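Local coordinates for gram-negative insecticidal protein (Chromobacterium piscinae, PDB 6FBM) that probably kills insects by forming membrane pores through a membrane-attack-complex/perforin domain, which it combines with a beta-tripod domain, at residues Lys316-Asp321 and Gly381-Pro386; Arg416-Val421 and Ser443-Val448; Cys482-Pro487 and Glu499-Ser504. One frame throughout, in Å; residues are numbered along the deposited sequence.

Contact 1: Lys316-Asp321 and Gly381-Pro386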
ATOM      1  N   LYS A 316      -6.903 -25.614 -52.745  1.00 24.27           N
ATOM      2  CA  LYS A 316      -7.125 -24.928 -53.992  1.00 23.74           C
ATOM      3  C   LYS A 316      -6.716 -23.470 -53.804  1.00 21.78           C
ATOM      4  O   LYS A 316      -7.526 -22.634 -53.388  1.00 19.79           O
ATOM      5  CB  LYS A 316      -8.600 -25.033 -54.412  1.00 25.22           C
ATOM      6  CG  LYS A 316      -9.188 -26.447 -54.496  1.00 25.65           C
ATOM      7  CD  LYS A 316      -9.021 -27.027 -55.867  1.00 26.84           C
ATOM      8  CE  LYS A 316      -9.263 -28.534 -55.950  1.00 28.66           C
ATOM      9  NZ  LYS A 316     -10.688 -28.852 -56.263  1.00 28.47           N
ATOM     10  N   VAL A 317      -5.456 -23.162 -54.115  1.00 19.67           N
ATOM     11  CA  VAL A 317      -4.901 -21.823 -53.831  1.00 18.93           C
ATOM     12  C   VAL A 317      -4.617 -20.954 -55.023  1.00 18.36           C
ATOM     13  O   VAL A 317      -4.253 -19.782 -54.860  1.00 20.16           O
ATOM     14  CB  VAL A 317      -3.623 -21.922 -52.981  1.00 18.42           C
ATOM     15  CG1 VAL A 317      -3.969 -22.472 -51.611  1.00 17.27           C
ATOM     16  CG2 VAL A 317      -2.529 -22.771 -53.669  1.00 19.58           C
ATOM     17  N   LEU A 318      -4.800 -21.502 -56.223  1.00 18.16           N
ATOM     18  CA  LEU A 318      -4.687 -20.730 -57.444  1.00 16.29           C
ATOM     19  C   LEU A 318      -6.063 -20.562 -58.023  1.00 16.20           C
ATOM     20  O   LEU A 318      -6.756 -21.525 -58.302  1.00 16.92           O
ATOM     21  CB  LEU A 318      -3.754 -21.423 -58.421  1.00 15.62           C
ATOM     22  CG  LEU A 318      -2.282 -21.462 -58.019  1.00 15.70           C
ATOM     23  CD1 LEU A 318      -1.449 -22.276 -59.010  1.00 14.95           C
ATOM     24  CD2 LEU A 318      -1.706 -20.057 -57.893  1.00 15.87           C
ATOM     25  N   LEU A 319      -6.436 -19.310 -58.208  1.00 16.86           N
ATOM     26  CA  LEU A 319      -7.675 -18.951 -58.847  1.00 17.80           C
ATOM     27  C   LEU A 319      -7.386 -18.869 -60.331  1.00 19.25           C
ATOM     28  O   LEU A 319      -6.614 -18.016 -60.773  1.00 18.95           O
ATOM     29  CB  LEU A 319      -8.121 -17.607 -58.292  1.00 17.83           C
ATOM     30  CG  LEU A 319      -9.469 -17.016 -58.684  1.00 17.63           C
ATOM     31  CD1 LEU A 319     -10.619 -17.944 -58.371  1.00 17.73           C
ATOM     32  CD2 LEU A 319      -9.621 -15.674 -57.992  1.00 17.36           C
ATOM     33  N   MET A 320      -8.020 -19.759 -61.096  1.00 20.79           N
ATOM     34  CA  MET A 320      -7.846 -19.823 -62.553  1.00 20.94           C
ATOM     35  C   MET A 320      -8.951 -19.085 -63.326  1.00 22.08           C
ATOM     36  O   MET A 320     -10.144 -19.141 -63.000  1.00 23.81           O
ATOM     37  CB  MET A 320      -7.832 -21.273 -63.006  1.00 20.72           C
ATOM     38  CG  MET A 320      -7.383 -21.462 -64.426  1.00 21.56           C
ATOM     39  SD  MET A 320      -7.108 -23.203 -64.817  1.00 21.29           S
ATOM     40  CE  MET A 320      -8.772 -23.877 -64.680  1.00 21.84           C
ATOM     41  N   ASP A 321      -8.524 -18.414 -64.382  1.00 20.64           N
ATOM     42  CA  ASP A 321      -9.398 -17.955 -65.437  1.00 21.10           C
ATOM     43  C   ASP A 321      -8.914 -18.680 -66.700  1.00 21.54           C
ATOM     44  O   ASP A 321      -7.842 -18.370 -67.220  1.00 19.95           O
ATOM     45  CB  ASP A 321      -9.302 -16.434 -65.546  1.00 21.31           C
ATOM     46  CG  ASP A 321     -10.092 -15.878 -66.709  1.00 20.73           C
ATOM     47  OD1 ASP A 321     -10.640 -16.677 -67.490  1.00 20.93           O
ATOM     48  OD2 ASP A 321     -10.113 -14.655 -66.873  1.00 21.92           O
ATOM     49  N   GLY A 381       2.396 -16.393 -51.920  1.00 16.16           N
ATOM     50  CA  GLY A 381       3.642 -16.459 -52.692  1.00 15.83           C
ATOM     51  C   GLY A 381       3.826 -17.722 -53.506  1.00 15.68           C
ATOM     52  O   GLY A 381       4.968 -18.104 -53.796  1.00 16.02           O
ATOM     53  N   VAL A 382       2.737 -18.384 -53.876  1.00 15.02           N
ATOM     54  CA  VAL A 382       2.816 -19.554 -54.790  1.00 14.64           C
ATOM     55  C   VAL A 382       3.136 -19.205 -56.239  1.00 14.03           C
ATOM     56  O   VAL A 382       3.624 -20.056 -56.994  1.00 14.28           O
ATOM     57  CB  VAL A 382       1.537 -20.421 -54.771  1.00 15.45           C
ATOM     58  CG1 VAL A 382       1.342 -21.060 -53.411  1.00 15.94           C
ATOM     59  CG2 VAL A 382       0.309 -19.625 -55.134  1.00 15.49           C
ATOM     60  N   LEU A 383       2.800 -17.969 -56.628  1.00 13.22           N
ATOM     61  CA  LEU A 383       3.230 -17.390 -57.878  1.00 12.58           C
ATOM     62  C   LEU A 383       4.322 -16.421 -57.553  1.00 13.02           C
ATOM     63  O   LEU A 383       4.179 -15.593 -56.654  1.00 13.40           O
ATOM     64  CB  LEU A 383       2.087 -16.636 -58.550  1.00 12.38           C
ATOM     65  CG  LEU A 383       0.839 -17.472 -58.873  1.00 12.43           C
ATOM     66  CD1 LEU A 383      -0.218 -16.599 -59.511  1.00 12.12           C
ATOM     67  CD2 LEU A 383       1.182 -18.671 -59.752  1.00 12.30           C
ATOM     68  N   LYS A 384       5.414 -16.510 -58.299  1.00 13.08           N
ATOM     69  CA  LYS A 384       6.517 -15.584 -58.159  1.00 13.31           C
ATOM     70  C   LYS A 384       7.101 -15.335 -59.520  1.00 12.68           C
ATOM     71  O   LYS A 384       7.212 -16.265 -60.313  1.00 12.65           O
ATOM     72  CB  LYS A 384       7.576 -16.185 -57.240  1.00 14.48           C
ATOM     73  CG  LYS A 384       8.616 -15.216 -56.782  1.00 15.65           C
ATOM     74  CD  LYS A 384       9.529 -15.800 -55.742  1.00 17.26           C
ATOM     75  CE  LYS A 384      10.465 -14.683 -55.284  1.00 18.30           C
ATOM     76  NZ  LYS A 384      11.330 -15.213 -54.232  1.00 20.50           N
ATOM     77  N   ALA A 385       7.488 -14.092 -59.800  1.00 12.58           N
ATOM     78  CA  ALA A 385       8.137 -13.760 -61.084  1.00 12.50           C
ATOM     79  C   ALA A 385       9.395 -14.601 -61.338  1.00 12.76           C
ATOM     80  O   ALA A 385      10.085 -15.013 -60.390  1.00 12.70           O
ATOM     81  CB  ALA A 385       8.489 -12.270 -61.161  1.00 12.39           C
ATOM     82  N   PRO A 386       9.710 -14.856 -62.630  1.00 13.51           N
ATOM     83  CA  PRO A 386      10.965 -15.516 -62.966  1.00 13.02           C
ATOM     84  C   PRO A 386      12.150 -14.650 -62.652  1.00 12.74           C
ATOM     85  O   PRO A 386      12.018 -13.441 -62.617  1.00 14.38           O
ATOM     86  CB  PRO A 386      10.837 -15.743 -64.480  1.00 13.00           C
ATOM     87  CG  PRO A 386       9.899 -14.716 -64.968  1.00 13.04           C
ATOM     88  CD  PRO A 386       8.943 -14.492 -63.844  1.00 13.17           C
TER
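Leu318 and Val382 bring the two backbones closest, their CA atoms 8.0 Å apart, so strand 318-321 and segment 381-386 meet through side chains and not as paired neighbours in one sheet. The tip of Leu318 does most of the work. With CG anti to its own carbonyl carbon (chi1 -68°), Leu318 swings methyl CD2 across to Val382, and its CD2 lies 3.4 Å from Val382 CG2. The two side chains run antiparallel, each passing the other's flank. The same methyl also reaches Leu383, its CD2 lying 3.7 Å from CD2 of Leu383, and the two leucines meet at a slant. Val382 thus uses both branches: CG2 faces Leu318, while its CG1 touches Val317 CG2 more loosely at 4.2 Å. The contact is wholly apolar and mostly buried. Leu444 packs on Val317, Leu318 and Val382, and Val440 on both leucines. On its backbone side Leu318 bonds to Ala512 and Ala514. Strand 318-321 sits in a mixed sheet between strands 373-376 and 513-515, whereas 383-384 is an outer strand of a three-stranded antiparallel sheet; this is aliphatic packing between two small sheets, consistent with the beta-tripod fold.

Contact 2: Arg416-Val421 and Ser443-Val448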
ATOM      1  N   ARG A 416       8.671 -23.339 -60.728  1.00 19.75           N
ATOM      2  CA  ARG A 416       8.724 -23.966 -62.048  1.00 20.24           C
ATOM      3  C   ARG A 416       7.960 -23.134 -63.048  1.00 20.36           C
ATOM      4  O   ARG A 416       6.965 -22.511 -62.701  1.00 20.27           O
ATOM      5  CB  ARG A 416       8.025 -25.329 -62.012  1.00 20.86           C
ATOM      6  CG  ARG A 416       8.576 -26.316 -61.017  1.00 19.77           C
ATOM      7  CD  ARG A 416       9.867 -26.921 -61.526  1.00 19.86           C
ATOM      8  NE  ARG A 416      10.323 -27.889 -60.544  1.00 20.59           N
ATOM      9  CZ  ARG A 416      10.988 -27.615 -59.427  1.00 20.17           C
ATOM     10  NH1 ARG A 416      11.358 -26.385 -59.134  1.00 20.15           N
ATOM     11  NH2 ARG A 416      11.282 -28.611 -58.605  1.00 20.92           N
ATOM     12  N   ALA A 417       8.414 -23.150 -64.297  1.00 19.84           N
ATOM     13  CA  ALA A 417       7.679 -22.515 -65.389  1.00 18.28           C
ATOM     14  C   ALA A 417       6.765 -23.547 -66.053  1.00 17.53           C
ATOM     15  O   ALA A 417       7.073 -24.732 -66.095  1.00 16.76           O
ATOM     16  CB  ALA A 417       8.644 -21.918 -66.391  1.00 18.08           C
ATOM     17  N   LEU A 418       5.611 -23.083 -66.520  1.00 16.23           N
ATOM     18  CA  LEU A 418       4.602 -23.952 -67.117  1.00 14.53           C
ATOM     19  C   LEU A 418       4.580 -23.917 -68.643  1.00 13.42           C
ATOM     20  O   LEU A 418       4.048 -24.834 -69.274  1.00 12.64           O
ATOM     21  CB  LEU A 418       3.229 -23.597 -66.590  1.00 14.84           C
ATOM     22  CG  LEU A 418       3.073 -23.553 -65.063  1.00 15.76           C
ATOM     23  CD1 LEU A 418       1.591 -23.469 -64.697  1.00 15.56           C
ATOM     24  CD2 LEU A 418       3.711 -24.779 -64.394  1.00 15.64           C
ATOM     25  N   GLY A 419       5.192 -22.886 -69.236  1.00 12.04           N
ATOM     26  CA  GLY A 419       5.276 -22.787 -70.674  1.00 11.32           C
ATOM     27  C   GLY A 419       6.324 -21.829 -71.166  1.00 10.71           C
ATOM     28  O   GLY A 419       6.617 -20.837 -70.512  1.00 10.47           O
ATOM     29  N   ASP A 420       6.862 -22.119 -72.350  1.00 10.40           N
ATOM     30  CA  ASP A 420       7.836 -21.238 -72.975  1.00 10.38           C
ATOM     31  C   ASP A 420       7.154 -20.129 -73.742  1.00 10.01           C
ATOM     32  O   ASP A 420       5.956 -20.143 -73.937  1.00  9.48           O
ATOM     33  CB  ASP A 420       8.779 -22.035 -73.872  1.00 10.32           C
ATOM     34  CG  ASP A 420       9.661 -22.988 -73.093  1.00 10.19           C
ATOM     35  OD1 ASP A 420       9.919 -22.750 -71.902  1.00  9.87           O
ATOM     36  OD2 ASP A 420      10.104 -23.989 -73.673  1.00 10.12           O
ATOM     37  N   VAL A 421       7.968 -19.181 -74.166  1.00 10.23           N
ATOM     38  CA  VAL A 421       7.539 -18.002 -74.888  1.00 10.41           C
ATOM     39  C   VAL A 421       8.393 -17.862 -76.129  1.00 10.78           C
ATOM     40  O   VAL A 421       9.626 -17.838 -76.043  1.00 11.39           O
ATOM     41  CB  VAL A 421       7.749 -16.757 -74.021  1.00 10.19           C
ATOM     42  CG1 VAL A 421       7.436 -15.502 -74.804  1.00  9.88           C
ATOM     43  CG2 VAL A 421       6.906 -16.855 -72.752  1.00 10.28           C
ATOM     44  N   SER A 443       5.460 -27.152 -55.039  1.00 24.10           N
ATOM     45  CA  SER A 443       4.403 -27.803 -54.295  1.00 23.94           C
ATOM     46  C   SER A 443       3.079 -27.954 -55.056  1.00 23.98           C
ATOM     47  O   SER A 443       2.349 -28.926 -54.833  1.00 26.20           O
ATOM     48  CB  SER A 443       4.160 -27.036 -52.997  1.00 24.69           C
ATOM     49  OG  SER A 443       3.872 -25.666 -53.261  1.00 24.25           O
ATOM     50  N   LEU A 444       2.776 -27.004 -55.942  1.00 23.17           N
ATOM     51  CA  LEU A 444       1.550 -27.036 -56.738  1.00 22.06           C
ATOM     52  C   LEU A 444       1.719 -27.696 -58.094  1.00 23.33           C
ATOM     53  O   LEU A 444       0.744 -27.861 -58.834  1.00 22.92           O
ATOM     54  CB  LEU A 444       1.044 -25.612 -56.961  1.00 21.12           C
ATOM     55  CG  LEU A 444       0.990 -24.698 -55.746  1.00 19.57           C
ATOM     56  CD1 LEU A 444       0.235 -23.424 -56.134  1.00 18.48           C
ATOM     57  CD2 LEU A 444       0.309 -25.394 -54.582  1.00 18.84           C
ATOM     58  N   CYS A 445       2.944 -28.091 -58.435  1.00 23.99           N
ATOM     59  CA  CYS A 445       3.234 -28.606 -59.763  1.00 24.21           C
ATOM     60  C   CYS A 445       3.691 -30.045 -59.714  1.00 24.47           C
ATOM     61  O   CYS A 445       4.150 -30.540 -58.673  1.00 24.87           O
ATOM     62  CB  CYS A 445       4.327 -27.774 -60.418  1.00 25.25           C
ATOM     63  SG  CYS A 445       3.965 -26.017 -60.488  1.00 24.14           S
ATOM     64  N   ALA A 446       3.545 -30.700 -60.866  1.00 24.95           N
ATOM     65  CA  ALA A 446       4.059 -32.045 -61.125  1.00 25.01           C
ATOM     66  C   ALA A 446       5.083 -31.954 -62.251  1.00 24.78           C
ATOM     67  O   ALA A 446       4.832 -31.280 -63.254  1.00 25.30           O
ATOM     68  CB  ALA A 446       2.925 -32.966 -61.528  1.00 24.04           C
ATOM     69  N   ASP A 447       6.214 -32.643 -62.092  1.00 24.06           N
ATOM     70  CA  ASP A 447       7.222 -32.746 -63.160  1.00 25.05           C
ATOM     71  C   ASP A 447       6.583 -33.222 -64.457  1.00 25.36           C
ATOM     72  O   ASP A 447       5.615 -33.996 -64.435  1.00 24.58           O
ATOM     73  CB  ASP A 447       8.330 -33.744 -62.776  1.00 24.64           C
ATOM     74  CG  ASP A 447       9.157 -33.285 -61.590  1.00 24.91           C
ATOM     75  OD1 ASP A 447       9.228 -32.056 -61.320  1.00 24.38           O
ATOM     76  OD2 ASP A 447       9.758 -34.172 -60.950  1.00 24.36           O
ATOM     77  N   VAL A 448       7.109 -32.757 -65.590  1.00 25.87           N
ATOM     78  CA  VAL A 448       6.537 -33.162 -66.880  1.00 24.80           C
ATOM     79  C   VAL A 448       6.773 -34.669 -67.071  1.00 24.30           C
ATOM     80  O   VAL A 448       7.851 -35.175 -66.792  1.00 23.37           O
ATOM     81  CB  VAL A 448       7.080 -32.339 -68.057  1.00 24.01           C
ATOM     82  CG1 VAL A 448       6.513 -32.836 -69.373  1.00 23.72           C
ATOM     83  CG2 VAL A 448       6.713 -30.877 -67.886  1.00 24.61           C
TER
HETATM   84  O   HOH W   1      10.012 -29.968 -62.940  1.00 17.06           O
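Asp447 OD1 stands at the edge of the Arg416 guanidinium, near its plane, and neither face of that group is covered by a side chain of Ser443-Val448. The two charges are close but do not form a salt bridge: Arg416 NE and Asp447 OD1 are 4.4 Å apart. A water bridges them. It donates to Asp447 OD1 at 2.8 Å and accepts a weak bond from Arg416 NE at 3.2 Å, so the water links the two groups, and the direct attraction is probably weakened by the distance. The aliphatic start of Arg416 turns inward instead, its CB lying 4.4 Å from Cys445 SG. The chain belongs here to a cluster of short antiparallel strands, in what is probably the beta-tripod part of the protein: Arg416 ends strand 415-416, whose backbone pairs with Val440 of strand 439-441, while Cys445 opens strand 445-447, the partner of 506-508. The sulfur of Cys445 faces the 416-421 segment. Placed anti to its carbonyl carbon (chi1 -55°), SG of Cys445 meets methyl CD2 of Leu418 at 4.1 Å. Leu418, in the loop after strand 415-416, reaches the sulfur with this branch, CG again beside the backbone N (chi1 -53°). Val440, which also packs on Leu418, and Ala506, which also packs on Arg416, add aliphatic contacts next to Cys445. Further along the loop, Asp420 OD2 forms a salt bridge with Arg408, and Gly419 O accepts from the hydroxyl of Tyr437.

Contact 3: Cys482-Pro487 and Glu499-Ser504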
ATOM      1  N   CYS A 482      -0.152 -24.872 -73.044  1.00 12.54           N
ATOM      2  CA  CYS A 482       1.109 -24.202 -73.243  1.00 12.65           C
ATOM      3  C   CYS A 482       2.081 -25.156 -73.917  1.00 12.23           C
ATOM      4  O   CYS A 482       1.749 -26.333 -74.180  1.00 11.27           O
ATOM      5  CB  CYS A 482       1.612 -23.743 -71.874  1.00 13.27           C
ATOM      6  SG  CYS A 482       0.563 -22.446 -71.124  1.00 13.03           S
ATOM      7  N   PHE A 483       3.280 -24.654 -74.200  1.00 12.38           N
ATOM      8  CA  PHE A 483       4.286 -25.481 -74.841  1.00 12.80           C
ATOM      9  C   PHE A 483       5.634 -25.428 -74.153  1.00 12.81           C
ATOM     10  O   PHE A 483       5.866 -24.583 -73.301  1.00 13.37           O
ATOM     11  CB  PHE A 483       4.415 -25.130 -76.323  1.00 12.78           C
ATOM     12  CG  PHE A 483       4.642 -23.691 -76.589  1.00 12.80           C
ATOM     13  CD1 PHE A 483       3.567 -22.838 -76.739  1.00 13.23           C
ATOM     14  CD2 PHE A 483       5.927 -23.188 -76.727  1.00 12.73           C
ATOM     15  CE1 PHE A 483       3.767 -21.491 -77.003  1.00 13.26           C
ATOM     16  CE2 PHE A 483       6.135 -21.853 -77.011  1.00 12.34           C
ATOM     17  CZ  PHE A 483       5.062 -21.006 -77.147  1.00 12.55           C
ATOM     18  N   ALA A 484       6.499 -26.362 -74.521  1.00 12.64           N
ATOM     19  CA  ALA A 484       7.867 -26.403 -74.056  1.00 13.08           C
ATOM     20  C   ALA A 484       8.732 -26.770 -75.243  1.00 13.78           C
ATOM     21  O   ALA A 484       8.392 -27.694 -75.973  1.00 14.79           O
ATOM     22  CB  ALA A 484       8.006 -27.455 -72.979  1.00 12.85           C
ATOM     23  N   GLY A 485       9.825 -26.054 -75.452  1.00 14.31           N
ATOM     24  CA  GLY A 485      10.807 -26.396 -76.462  1.00 15.14           C
ATOM     25  C   GLY A 485      11.707 -27.576 -76.090  1.00 16.78           C
ATOM     26  O   GLY A 485      12.241 -27.660 -74.980  1.00 18.24           O
ATOM     27  N   VAL A 486      11.871 -28.485 -77.035  1.00 17.75           N
ATOM     28  CA  VAL A 486      12.879 -29.540 -76.983  1.00 18.89           C
ATOM     29  C   VAL A 486      13.902 -29.190 -78.056  1.00 19.23           C
ATOM     30  O   VAL A 486      13.513 -28.907 -79.186  1.00 20.50           O
ATOM     31  CB  VAL A 486      12.240 -30.915 -77.286  1.00 19.31           C
ATOM     32  CG1 VAL A 486      13.246 -32.021 -77.165  1.00 19.35           C
ATOM     33  CG2 VAL A 486      11.085 -31.199 -76.325  1.00 19.35           C
ATOM     34  N   PRO A 487      15.213 -29.219 -77.740  1.00 20.32           N
ATOM     35  CA  PRO A 487      16.230 -28.724 -78.718  1.00 20.01           C
ATOM     36  C   PRO A 487      16.600 -29.713 -79.864  1.00 21.61           C
ATOM     37  O   PRO A 487      17.746 -29.764 -80.303  1.00 23.02           O
ATOM     38  CB  PRO A 487      17.435 -28.423 -77.825  1.00 18.82           C
ATOM     39  CG  PRO A 487      17.327 -29.420 -76.740  1.00 19.13           C
ATOM     40  CD  PRO A 487      15.850 -29.657 -76.477  1.00 19.96           C
ATOM     41  N   GLU A 499      13.544 -35.558 -69.075  1.00 32.27           N
ATOM     42  CA  GLU A 499      14.446 -35.318 -67.942  1.00 34.61           C
ATOM     43  C   GLU A 499      15.030 -33.914 -67.929  1.00 35.00           C
ATOM     44  O   GLU A 499      15.168 -33.305 -66.860  1.00 34.95           O
ATOM     45  CB  GLU A 499      15.619 -36.327 -67.923  1.00 37.24           C
ATOM     46  CG  GLU A 499      15.494 -37.397 -66.860  1.00 38.96           C
ATOM     47  CD  GLU A 499      15.517 -36.805 -65.460  1.00 39.77           C
ATOM     48  OE1 GLU A 499      16.487 -36.093 -65.101  1.00 35.93           O
ATOM     49  OE2 GLU A 499      14.542 -37.063 -64.726  1.00 41.80           O
ATOM     50  N   ARG A 500      15.377 -33.414 -69.109  1.00 31.97           N
ATOM     51  CA  ARG A 500      15.931 -32.073 -69.254  1.00 33.16           C
ATOM     52  C   ARG A 500      15.004 -31.001 -68.659  1.00 30.70           C
ATOM     53  O   ARG A 500      15.482 -30.010 -68.111  1.00 27.94           O
ATOM     54  CB  ARG A 500      16.243 -31.790 -70.735  1.00 36.16           C
ATOM     55  CG  ARG A 500      16.659 -30.364 -71.087  1.00 39.44           C
ATOM     56  CD  ARG A 500      17.911 -29.893 -70.341  1.00 43.82           C
ATOM     57  NE  ARG A 500      19.137 -30.312 -71.031  1.00 48.03           N
ATOM     58  CZ  ARG A 500      19.602 -29.773 -72.169  1.00 51.31           C
ATOM     59  NH1 ARG A 500      18.953 -28.780 -72.774  1.00 52.64           N
ATOM     60  NH2 ARG A 500      20.716 -30.233 -72.718  1.00 53.67           N
ATOM     61  N   LEU A 501      13.692 -31.231 -68.745  1.00 30.02           N
ATOM     62  CA  LEU A 501      12.686 -30.309 -68.218  1.00 32.75           C
ATOM     63  C   LEU A 501      12.545 -30.326 -66.696  1.00 33.79           C
ATOM     64  O   LEU A 501      11.955 -29.422 -66.129  1.00 34.26           O
ATOM     65  CB  LEU A 501      11.301 -30.631 -68.835  1.00 32.56           C
ATOM     66  CG  LEU A 501      11.131 -30.557 -70.347  1.00 31.85           C
ATOM     67  CD1 LEU A 501       9.682 -30.765 -70.746  1.00 30.75           C
ATOM     68  CD2 LEU A 501      11.676 -29.241 -70.911  1.00 31.29           C
ATOM     69  N   ARG A 502      13.046 -31.367 -66.035  1.00 34.72           N
ATOM     70  CA  ARG A 502      12.843 -31.564 -64.587  1.00 32.91           C
ATOM     71  C   ARG A 502      13.609 -30.524 -63.788  1.00 28.83           C
ATOM     72  O   ARG A 502      14.777 -30.287 -64.038  1.00 27.36           O
ATOM     73  CB  ARG A 502      13.214 -32.982 -64.165  1.00 34.53           C
ATOM     74  CG  ARG A 502      12.487 -33.443 -62.896  1.00 37.55           C
ATOM     75  CD  ARG A 502      12.866 -34.899 -62.488  1.00 39.82           C
ATOM     76  NE  ARG A 502      14.321 -35.178 -62.537  1.00 43.69           N
ATOM     77  CZ  ARG A 502      15.182 -35.227 -61.512  1.00 43.66           C
ATOM     78  NH1 ARG A 502      14.772 -35.083 -60.254  1.00 45.15           N
ATOM     79  NH2 ARG A 502      16.458 -35.471 -61.768  1.00 41.45           N
ATOM     80  N   GLY A 503      12.927 -29.871 -62.850  1.00 26.88           N
ATOM     81  CA  GLY A 503      13.501 -28.766 -62.081  1.00 26.45           C
ATOM     82  C   GLY A 503      13.300 -27.388 -62.680  1.00 25.59           C
ATOM     83  O   GLY A 503      13.533 -26.401 -62.005  1.00 29.49           O
ATOM     84  N   SER A 504      12.862 -27.309 -63.929  1.00 23.78           N
ATOM     85  CA  SER A 504      12.705 -26.049 -64.658  1.00 22.71           C
ATOM     86  C   SER A 504      11.272 -25.849 -65.154  1.00 21.06           C
ATOM     87  O   SER A 504      10.656 -24.832 -64.889  1.00 21.00           O
ATOM     88  CB  SER A 504      13.651 -26.038 -65.846  1.00 22.86           C
ATOM     89  OG  SER A 504      14.974 -25.850 -65.415  1.00 24.18           O
TER
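Leu501 fits over Ala484 and Gly485, packing segment 499-504, which continues from helix 495-500, against edge strand 484-486 of a three-stranded antiparallel sheet, one of the small sheets of what is probably the beta-tripod domain. The leucine is fully extended beyond CB: CD1 lies anti to CA (chi2 -174°) and forms the leading methyl, 4.3 Å from Ala484 CB. Its other branch hangs beside the strand backbone, with CD2 of Leu501 4.4 Å from the carbonyl oxygen of Gly485. Leu451 and Val448 pack on the same leucine, which is buried although its neighbours in sequence are exposed. Arg500 works at the rim. Its chain leaves with CG anti to the backbone N (chi1 172°) and then bends twice in the same sense about the CB-CG and CG-CD bonds, folding the guanidinium back beside Pro487. There NH1 of Arg500 lies 4.3 Å from Pro487 CG, approached obliquely, a loose van der Waals contact. The turn carrying these residues is held from within. Arg502 N bonds to Glu499 O, and Ser504 N to Leu501 O, closing a type II beta turn with Gly503, at positive phi, in its third position. On the side of the turn turned away from the strand, Glu499 and Arg502 form a salt bridge. Arg502 NE and NH2 give weak, long bonds to Glu499 OE1, which sits at the guanidinium edge in its plane; the shorter bond runs from Arg502 NE to Glu499 OE2 at 2.9 Å, meeting the oxygen on its syn side but 35° out of the guanidinium plane.

How the contacts relate
Contact 1 is purely aliphatic, buried, and lies nearest the chain centre; contact 3 is farthest from it yet also buried, with a leucine flanked in sequence by two exposed arginines and a surface rim of Arg500 and Pro487. Contact 2 lies between them in distance from the centre but is the least buried, pairing a thiol-lined patch with a water-bridged charge pair. The first two share a core: Leu444, in segment 443-448, takes no part in contact 2 but packs into contact 1. Contacts 2 and 3 are instead joined by polar bonds, since OD2 of Asp420 accepts the backbone NH of Gly485 and Asp420 gives its own NH to Phe483 O, while Asp447 touches Arg502. Contacts 1 and 3 do not touch.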